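Local coordinates for protein single-stranded-DNA-specific exonuclease RecJ (Thermus thermophilus, PDB 2ZXR) that degrades single-stranded DNA from the 5' end toward the 3' end as a divalent-metal-dependent exonuclease of the RecJ family, at residues E476-L480 and A491-L497; M1-V5 and A354-P358; P458-F462 and A506-S510. All coordinates share one frame; numbering follows the deposited sequence.

Interaction 1 (E476-L480 and A491-L497); sequences EGRHL and AWKQGDL
Ala491 O takes the shortest polar bond of this contact. Leu480 N donates to it at 2.9 Å. The same oxygen also receives a CA-H...O contact from His479 CA at 3.4 Å, which adds a weaker hold. Ala491 N returns a bond to Leu480 O, so Leu480 and Ala491 form an antiparallel hydrogen-bonded pair. His479 and Trp492 are the next, non-hydrogen-bonded pair. One residue further out, Lys493 N donates to Arg478 O at 3.0 Å. This bond lies just beyond the two bridged pairs.

On the face carrying His479 and Trp492, the two rings make an offset stack. The imidazole lies over the six-membered ring of the indole, with centroids 4.1 Å apart and planes at 11°. His479 CB sits over the same indole ring in a CH-pi contact, 3.8 Å from its centroid. The indole is swung beside its own backbone N, with CG anti to the carbonyl carbon (chi1 -69°). This brings Trp492 CE3 to 3.6 Å from Arg478 CB.

On the face carrying Leu480 and Ala491, Leu480 reaches past the pairing, and its CD2 lies 3.9 Å from Lys493 CB. The two side chains run side by side and point the same way. Leu499 touches both, and Ala491 packs on Ala524 and Leu527 of strand 517-528. Beyond the pairing, Lys493 bends back and NZ donates to Gln494 O within its own loop.

These are the open ends of the hairpin of strands 479-484 and 487-492, in the OB domain. Backbone bonds set the register, while the flat His-Trp stack joins the strands through dispersion at a largely exposed surface.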
loop_
_atom_site.group_PDB
_atom_site.type_symbol
_atom_site.label_atom_id
_atom_site.label_comp_id
_atom_site.label_asym_id
_atom_site.label_seq_id
_atom_site.Cartn_x
_atom_site.Cartn_y
_atom_site.Cartn_z
ATOM N N GLU A 476 -8.244 -10.341 27.341
ATOM C CA GLU A 476 -8.165 -11.778 27.596
ATOM C C GLU A 476 -7.676 -12.548 26.374
ATOM O O GLU A 476 -7.697 -13.786 26.360
ATOM C CB GLU A 476 -9.542 -12.328 27.992
ATOM C CG GLU A 476 -10.020 -11.963 29.389
ATOM C CD GLU A 476 -9.218 -12.647 30.482
ATOM O OE1 GLU A 476 -9.703 -12.688 31.634
ATOM O OE2 GLU A 476 -8.103 -13.141 30.195
ATOM N N GLY A 477 -7.249 -11.824 25.345
ATOM C CA GLY A 477 -6.785 -12.502 24.150
ATOM C C GLY A 477 -5.676 -11.805 23.393
ATOM O O GLY A 477 -4.932 -10.989 23.943
ATOM N N ARG A 478 -5.592 -12.153 22.111
ATOM C CA ARG A 478 -4.606 -11.634 21.164
ATOM C C ARG A 478 -3.843 -10.357 21.500
ATOM O O ARG A 478 -2.616 -10.348 21.528
ATOM C CB ARG A 478 -5.268 -11.431 19.800
ATOM C CG ARG A 478 -5.627 -12.699 19.091
ATOM C CD ARG A 478 -6.749 -13.418 19.781
ATOM N NE ARG A 478 -6.940 -14.716 19.160
ATOM C CZ ARG A 478 -6.076 -15.717 19.264
ATOM N NH1 ARG A 478 -4.965 -15.565 19.980
ATOM N NH2 ARG A 478 -6.314 -16.859 18.630
ATOM N N HIS A 479 -4.580 -9.279 21.730
ATOM C CA HIS A 479 -3.995 -7.975 22.007
ATOM C C HIS A 479 -2.963 -7.951 23.122
ATOM O O HIS A 479 -3.240 -8.400 24.225
ATOM C CB HIS A 479 -5.111 -6.984 22.317
ATOM C CG HIS A 479 -4.805 -5.587 21.892
ATOM N ND1 HIS A 479 -5.629 -4.524 22.183
ATOM C CD2 HIS A 479 -3.773 -5.080 21.179
ATOM C CE1 HIS A 479 -5.118 -3.420 21.669
ATOM N NE2 HIS A 479 -3.991 -3.731 21.054
ATOM N N LEU A 480 -1.777 -7.416 22.824
ATOM C CA LEU A 480 -0.690 -7.319 23.803
ATOM C C LEU A 480 0.347 -6.244 23.458
ATOM O O LEU A 480 0.255 -5.560 22.425
ATOM C CB LEU A 480 0.023 -8.672 23.953
ATOM C CG LEU A 480 0.911 -9.220 22.826
ATOM C CD1 LEU A 480 2.271 -8.568 22.890
ATOM C CD2 LEU A 480 1.084 -10.729 22.973
ATOM N N ALA A 491 0.590 -5.325 19.409
ATOM C CA ALA A 491 0.280 -6.377 18.454
ATOM C C ALA A 491 -0.900 -7.277 18.813
ATOM O O ALA A 491 -1.315 -7.366 19.964
ATOM C CB ALA A 491 1.535 -7.244 18.260
ATOM N N TRP A 492 -1.417 -7.956 17.805
ATOM C CA TRP A 492 -2.497 -8.912 17.980
ATOM C C TRP A 492 -1.865 -10.271 17.702
ATOM O O TRP A 492 -1.692 -10.668 16.545
ATOM C CB TRP A 492 -3.627 -8.631 16.994
ATOM C CG TRP A 492 -4.326 -7.373 17.331
ATOM C CD1 TRP A 492 -3.901 -6.095 17.086
ATOM C CD2 TRP A 492 -5.528 -7.257 18.097
ATOM N NE1 TRP A 492 -4.764 -5.193 17.659
ATOM C CE2 TRP A 492 -5.771 -5.879 18.287
ATOM C CE3 TRP A 492 -6.425 -8.191 18.646
ATOM C CZ2 TRP A 492 -6.874 -5.409 19.006
ATOM C CZ3 TRP A 492 -7.524 -7.723 19.359
ATOM C CH2 TRP A 492 -7.738 -6.343 19.534
ATOM N N LYS A 493 -1.506 -10.976 18.770
ATOM C CA LYS A 493 -0.858 -12.266 18.630
ATOM C C LYS A 493 -1.761 -13.321 18.029
ATOM O O LYS A 493 -2.784 -13.681 18.604
ATOM C CB LYS A 493 -0.329 -12.748 19.984
ATOM C CG LYS A 493 0.450 -14.055 19.906
ATOM C CD LYS A 493 1.660 -13.925 19.004
ATOM C CE LYS A 493 2.474 -15.206 18.952
ATOM N NZ LYS A 493 1.764 -16.322 18.257
ATOM N N GLN A 494 -1.370 -13.819 16.864
ATOM C CA GLN A 494 -2.134 -14.858 16.187
ATOM C C GLN A 494 -2.188 -16.040 17.139
ATOM O O GLN A 494 -1.152 -16.571 17.521
ATOM C CB GLN A 494 -1.437 -15.291 14.893
ATOM C CG GLN A 494 -1.217 -14.171 13.894
ATOM C CD GLN A 494 -2.511 -13.684 13.265
ATOM O OE1 GLN A 494 -3.477 -13.360 13.971
ATOM N NE2 GLN A 494 -2.538 -13.628 11.929
ATOM N N GLY A 495 -3.404 -16.423 17.519
ATOM C CA GLY A 495 -3.625 -17.539 18.417
ATOM C C GLY A 495 -2.381 -18.228 18.906
ATOM O O GLY A 495 -1.684 -18.884 18.136
ATOM N N ASP A 496 -2.117 -18.081 20.196
ATOM C CA ASP A 496 -0.954 -18.671 20.833
ATOM C C ASP A 496 -0.644 -17.861 22.057
ATOM O O ASP A 496 -0.586 -18.392 23.163
ATOM C CB ASP A 496 0.265 -18.626 19.925
ATOM C CG ASP A 496 0.490 -19.933 19.183
ATOM O OD1 ASP A 496 0.612 -20.990 19.852
ATOM O OD2 ASP A 496 0.556 -19.897 17.931
ATOM N N LEU A 497 -0.445 -16.564 21.852
ATOM C CA LEU A 497 -0.105 -15.655 22.941
ATOM C C LEU A 497 1.207 -16.186 23.473
ATOM O O LEU A 497 1.598 -17.311 23.156
ATOM C CB LEU A 497 -1.196 -15.636 24.020
ATOM C CG LEU A 497 -2.523 -14.991 23.573
ATOM C CD1 LEU A 497 -3.156 -15.824 22.472
ATOM C CD2 LEU A 497 -3.473 -14.876 24.738
#

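Interaction 2 (M1-V5 and A354-P358); sequences MRDRV and ATLRP
This is a buried polar contact between the N-terminal loop leading into strand 5-9 and the end of helix 341-355 in the DHHA1 domain. Arg4 carries it. Its guanidinium reaches two successive backbone carbonyls where the helix stops. Arg4 NH1 donates to Leu356 O at 3.0 Å, with an almost straight N-H...O angle of 179° and the oxygen in the guanidinium plane. Arg4 NH2 donates to Thr355 O at 3.2 Å; this bond is more bent, and the oxygen is tilted from the guanidinium plane. Leu356 is the first residue past the helix and has positive phi, and its carbonyl is the one that NH1 takes.

The Arg4 chain runs straight through chi2 and then turns at chi3 (-74°), which carries the flat group across to the helix end. There it stacks on the guanidinium of Arg357. The centres are 3.8 Å apart and the planes are 30° from parallel. The closest atoms are Arg4 NH2 and Arg357 NE at 3.4 Å, both donors.

Carbon atoms pack against polar atoms beside the arginines. Leu356 CB packs against Arg4 NH1, and Leu356 CD2 comes within 3.4 Å of Met1 O. At the exposed side, Met1 CE comes to 3.9 Å from Ala354 O.

Outside the two segments, Asp423 forms a salt bridge with Arg357, and Pro424 O accepts a second bond from Arg4 NH1. The two guanidinium groups stack by their faces, while Arg4 meets the two carbonyls at its edge. The carbonyls and the nearby Asp423 probably offset the repulsion, which would let both guanidinium groups remain charged in this buried place.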
loop_
_atom_site.group_PDB
_atom_site.type_symbol
_atom_site.label_atom_id
_atom_site.label_comp_id
_atom_site.label_asym_id
_atom_site.label_seq_id
_atom_site.Cartn_x
_atom_site.Cartn_y
_atom_site.Cartn_z
ATOM N N MET A 1 -1.683 -18.951 4.154
ATOM C CA MET A 1 -2.373 -18.131 5.192
ATOM C C MET A 1 -1.333 -17.254 5.884
ATOM O O MET A 1 -1.393 -16.019 5.828
ATOM C CB MET A 1 -3.026 -19.040 6.232
ATOM C CG MET A 1 -3.917 -20.125 5.660
ATOM S SD MET A 1 -4.430 -21.323 6.931
ATOM C CE MET A 1 -5.741 -20.362 7.799
ATOM N N ARG A 2 -0.388 -17.927 6.544
ATOM C CA ARG A 2 0.715 -17.298 7.274
ATOM C C ARG A 2 2.018 -18.051 6.972
ATOM O O ARG A 2 3.122 -17.526 7.171
ATOM C CB ARG A 2 0.432 -17.298 8.788
ATOM C CG ARG A 2 -0.153 -18.603 9.375
ATOM C CD ARG A 2 0.804 -19.786 9.291
ATOM N NE ARG A 2 0.576 -20.604 8.101
ATOM C CZ ARG A 2 -0.495 -21.370 7.907
ATOM N NH1 ARG A 2 -1.448 -21.436 8.828
ATOM N NH2 ARG A 2 -0.616 -22.069 6.786
ATOM N N ASP A 3 1.871 -19.279 6.481
ATOM C CA ASP A 3 3.013 -20.111 6.128
ATOM C C ASP A 3 3.385 -19.859 4.663
ATOM O O ASP A 3 4.361 -20.416 4.142
ATOM C CB ASP A 3 2.667 -21.582 6.360
ATOM C CG ASP A 3 3.739 -22.518 5.858
ATOM O OD1 ASP A 3 3.796 -22.755 4.629
ATOM O OD2 ASP A 3 4.527 -23.011 6.694
ATOM N N ARG A 4 2.591 -19.020 4.000
ATOM C CA ARG A 4 2.850 -18.651 2.615
ATOM C C ARG A 4 3.123 -17.135 2.554
ATOM O O ARG A 4 2.888 -16.483 1.532
ATOM C CB ARG A 4 1.662 -19.045 1.722
ATOM C CG ARG A 4 1.672 -20.520 1.315
ATOM C CD ARG A 4 0.500 -20.899 0.426
ATOM N NE ARG A 4 -0.748 -20.978 1.175
ATOM C CZ ARG A 4 -1.855 -20.318 0.850
ATOM N NH1 ARG A 4 -1.869 -19.517 -0.216
ATOM N NH2 ARG A 4 -2.953 -20.474 1.584
ATOM N N VAL A 5 3.630 -16.598 3.665
ATOM C CA VAL A 5 3.968 -15.185 3.798
ATOM C C VAL A 5 5.489 -15.028 3.821
ATOM O O VAL A 5 6.137 -15.487 4.750
ATOM C CB VAL A 5 3.428 -14.581 5.132
ATOM C CG1 VAL A 5 3.826 -13.104 5.241
ATOM C CG2 VAL A 5 1.917 -14.735 5.214
ATOM N N ALA A 354 -8.244 -13.998 4.782
ATOM C CA ALA A 354 -8.057 -14.899 5.906
ATOM C C ALA A 354 -7.453 -16.189 5.395
ATOM O O ALA A 354 -6.840 -16.955 6.130
ATOM C CB ALA A 354 -9.425 -15.208 6.539
ATOM N N THR A 355 -7.605 -16.380 4.100
ATOM C CA THR A 355 -7.242 -17.615 3.438
ATOM C C THR A 355 -6.108 -17.604 2.393
ATOM O O THR A 355 -5.457 -18.632 2.142
ATOM C CB THR A 355 -8.569 -18.112 2.812
ATOM O OG1 THR A 355 -8.986 -19.323 3.444
ATOM C CG2 THR A 355 -8.458 -18.223 1.329
ATOM N N LEU A 356 -5.880 -16.458 1.772
ATOM C CA LEU A 356 -4.865 -16.359 0.728
ATOM C C LEU A 356 -5.193 -17.324 -0.423
ATOM O O LEU A 356 -4.317 -18.014 -0.944
ATOM C CB LEU A 356 -3.484 -16.668 1.307
ATOM C CG LEU A 356 -2.496 -15.492 1.372
ATOM C CD1 LEU A 356 -3.205 -14.169 1.691
ATOM C CD2 LEU A 356 -1.429 -15.817 2.399
ATOM N N ARG A 357 -6.470 -17.366 -0.804
ATOM C CA ARG A 357 -6.943 -18.219 -1.894
ATOM C C ARG A 357 -7.988 -17.469 -2.725
ATOM O O ARG A 357 -8.678 -16.579 -2.229
ATOM C CB ARG A 357 -7.611 -19.481 -1.350
ATOM C CG ARG A 357 -6.732 -20.424 -0.572
ATOM C CD ARG A 357 -5.693 -21.040 -1.454
ATOM N NE ARG A 357 -4.886 -21.985 -0.699
ATOM C CZ ARG A 357 -3.901 -22.706 -1.220
ATOM N NH1 ARG A 357 -3.610 -22.588 -2.510
ATOM N NH2 ARG A 357 -3.203 -23.523 -0.446
ATOM N N PRO A 358 -8.116 -17.826 -4.010
ATOM C CA PRO A 358 -9.104 -17.164 -4.862
ATOM C C PRO A 358 -10.469 -17.509 -4.244
ATOM O O PRO A 358 -10.641 -18.609 -3.690
ATOM C CB PRO A 358 -8.899 -17.839 -6.217
ATOM C CG PRO A 358 -7.479 -18.324 -6.173
ATOM C CD PRO A 358 -7.325 -18.815 -4.763
#

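Interaction 3 (P458-F462 and A506-S510); sequences PEPLF and AGLLS
The start of strand 462-466 pairs here with strand 503-514 in the OB domain, and loop residues 458-461 lead into it. Phe462 and Gly507 form an antiparallel hydrogen-bonded pair. Phe462 N donates to Gly507 O and Gly507 N donates to Phe462 O, each at 2.8 Å and both nearly straight. Two CA-H...O contacts flank the pair, from Leu461 CA to Gly507 O and from Ala506 CA to Phe462 O.

Before Phe462 the chain turns away from the strand, and the two touching parts run 113° apart. Two waters link the diverging backbones. One donates to Pro460 O at 2.7 Å and accepts from Leu509 N, so this water joins main chain to main chain. The other donates to Glu459 OE2 at 2.6 Å and to Leu509 O.

Leu508 CD2 is the apolar centre of this contact. Leu461 CD2 touches it at 3.5 Å, the two side chains crossing at a slant. Glu459 CG comes to 3.5 Å from it, from roughly the far side. Glu459 extends across Leu508 at about a right angle. Its CG is anti to the backbone N (chi1 -175°) and the chain runs on extended, which lays CB, CG and CD along the methyl and takes OE2 to the water. Phe462 CE1 rests 4.2 Å from Leu509 CB.

The contact lies between two further strands and a helix. Leu461 and Ala506 pack on Val428 and Leu430 of strand 426-433, and Leu461, Ala506 and Leu508 touch Val525 of strand 517-528. Helix 440-447 covers the side of Phe462 and Leu509, through Val443 and Leu447 on Phe462 and Phe444 on Leu509.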
loop_
_atom_site.group_PDB
_atom_site.type_symbol
_atom_site.label_atom_id
_atom_site.label_comp_id
_atom_site.label_asym_id
_atom_site.label_seq_id
_atom_site.Cartn_x
_atom_site.Cartn_y
_atom_site.Cartn_z
ATOM N N PRO A 458 2.113 2.647 0.101
ATOM C CA PRO A 458 1.596 2.193 1.390
ATOM C C PRO A 458 2.528 2.732 2.460
ATOM O O PRO A 458 3.665 3.069 2.187
ATOM C CB PRO A 458 1.684 0.677 1.281
ATOM C CG PRO A 458 2.895 0.480 0.459
ATOM C CD PRO A 458 2.735 1.529 -0.632
ATOM N N GLU A 459 2.047 2.858 3.676
ATOM C CA GLU A 459 2.915 3.332 4.719
ATOM C C GLU A 459 4.075 2.299 4.846
ATOM O O GLU A 459 3.864 1.077 4.765
ATOM C CB GLU A 459 2.105 3.431 6.001
ATOM C CG GLU A 459 2.824 4.011 7.172
ATOM C CD GLU A 459 1.856 4.319 8.288
ATOM O OE1 GLU A 459 0.655 4.008 8.141
ATOM O OE2 GLU A 459 2.292 4.865 9.301
ATOM N N PRO A 460 5.315 2.780 5.007
ATOM C CA PRO A 460 6.461 1.862 5.140
ATOM C C PRO A 460 6.465 1.017 6.421
ATOM O O PRO A 460 6.000 1.465 7.483
ATOM C CB PRO A 460 7.665 2.800 5.103
ATOM C CG PRO A 460 7.136 4.046 5.674
ATOM C CD PRO A 460 5.763 4.183 5.038
ATOM N N LEU A 461 7.012 -0.195 6.318
ATOM C CA LEU A 461 7.128 -1.084 7.468
ATOM C C LEU A 461 8.597 -1.294 7.824
ATOM O O LEU A 461 9.435 -1.516 6.933
ATOM C CB LEU A 461 6.509 -2.442 7.174
ATOM C CG LEU A 461 5.014 -2.486 6.908
ATOM C CD1 LEU A 461 4.681 -3.836 6.274
ATOM C CD2 LEU A 461 4.243 -2.248 8.210
ATOM N N PHE A 462 8.912 -1.217 9.113
ATOM C CA PHE A 462 10.286 -1.420 9.564
ATOM C C PHE A 462 10.401 -2.803 10.194
ATOM O O PHE A 462 9.418 -3.398 10.655
ATOM C CB PHE A 462 10.722 -0.377 10.614
ATOM C CG PHE A 462 10.908 1.009 10.065
ATOM C CD1 PHE A 462 9.844 1.903 10.011
ATOM C CD2 PHE A 462 12.136 1.406 9.562
ATOM C CE1 PHE A 462 10.006 3.182 9.458
ATOM C CE2 PHE A 462 12.311 2.666 9.008
ATOM C CZ PHE A 462 11.236 3.564 8.957
ATOM N N ALA A 506 7.356 -6.861 11.751
ATOM C CA ALA A 506 7.238 -5.964 10.615
ATOM C C ALA A 506 6.281 -4.924 11.175
ATOM O O ALA A 506 5.115 -5.239 11.441
ATOM C CB ALA A 506 6.614 -6.656 9.449
ATOM N N GLY A 507 6.739 -3.690 11.375
ATOM C CA GLY A 507 5.827 -2.731 11.960
ATOM C C GLY A 507 5.816 -1.302 11.480
ATOM O O GLY A 507 6.771 -0.829 10.886
ATOM N N LEU A 508 4.719 -0.616 11.784
ATOM C CA LEU A 508 4.529 0.784 11.415
ATOM C C LEU A 508 5.026 1.685 12.540
ATOM O O LEU A 508 4.642 1.498 13.702
ATOM C CB LEU A 508 3.034 1.055 11.182
ATOM C CG LEU A 508 2.396 0.232 10.062
ATOM C CD1 LEU A 508 0.846 0.129 10.253
ATOM C CD2 LEU A 508 2.755 0.908 8.719
ATOM N N LEU A 509 5.862 2.658 12.199
ATOM C CA LEU A 509 6.374 3.603 13.188
ATOM C C LEU A 509 5.184 4.510 13.502
ATOM O O LEU A 509 4.657 5.182 12.613
ATOM C CB LEU A 509 7.498 4.466 12.607
ATOM C CG LEU A 509 8.597 4.966 13.567
ATOM C CD1 LEU A 509 9.060 6.300 13.088
ATOM C CD2 LEU A 509 8.155 5.024 15.035
ATOM N N SER A 510 4.774 4.554 14.759
ATOM C CA SER A 510 3.617 5.359 15.111
ATOM C C SER A 510 3.893 6.474 16.113
ATOM O O SER A 510 4.754 6.347 17.003
ATOM C CB SER A 510 2.536 4.447 15.694
ATOM O OG SER A 510 2.502 3.236 14.982
HETATM O O HOH W 1 4.732 5.793 9.553
HETATM O O HOH W 2 6.461 3.133 9.584
#

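From the N terminus, interaction 2 comes first. It closes a loop of nearly 350 residues by bringing residues 1-5 back against the end of helix 341-355. It ties the chain start, which leads into an edge strand of the eight-stranded sheet, to the DHHA1 domain. Interaction 3 opens later and joins 458-462 to strand 503-514 near the middle of that sheet. Interaction 1 is nested inside the loop that interaction 3 closes and is a local hairpin contact toward the other edge. Interactions 1 and 3 both lie in the OB domain. Their centres and that of interaction 2 lie about 19 to 21 Å apart, and no two of the contacts touch.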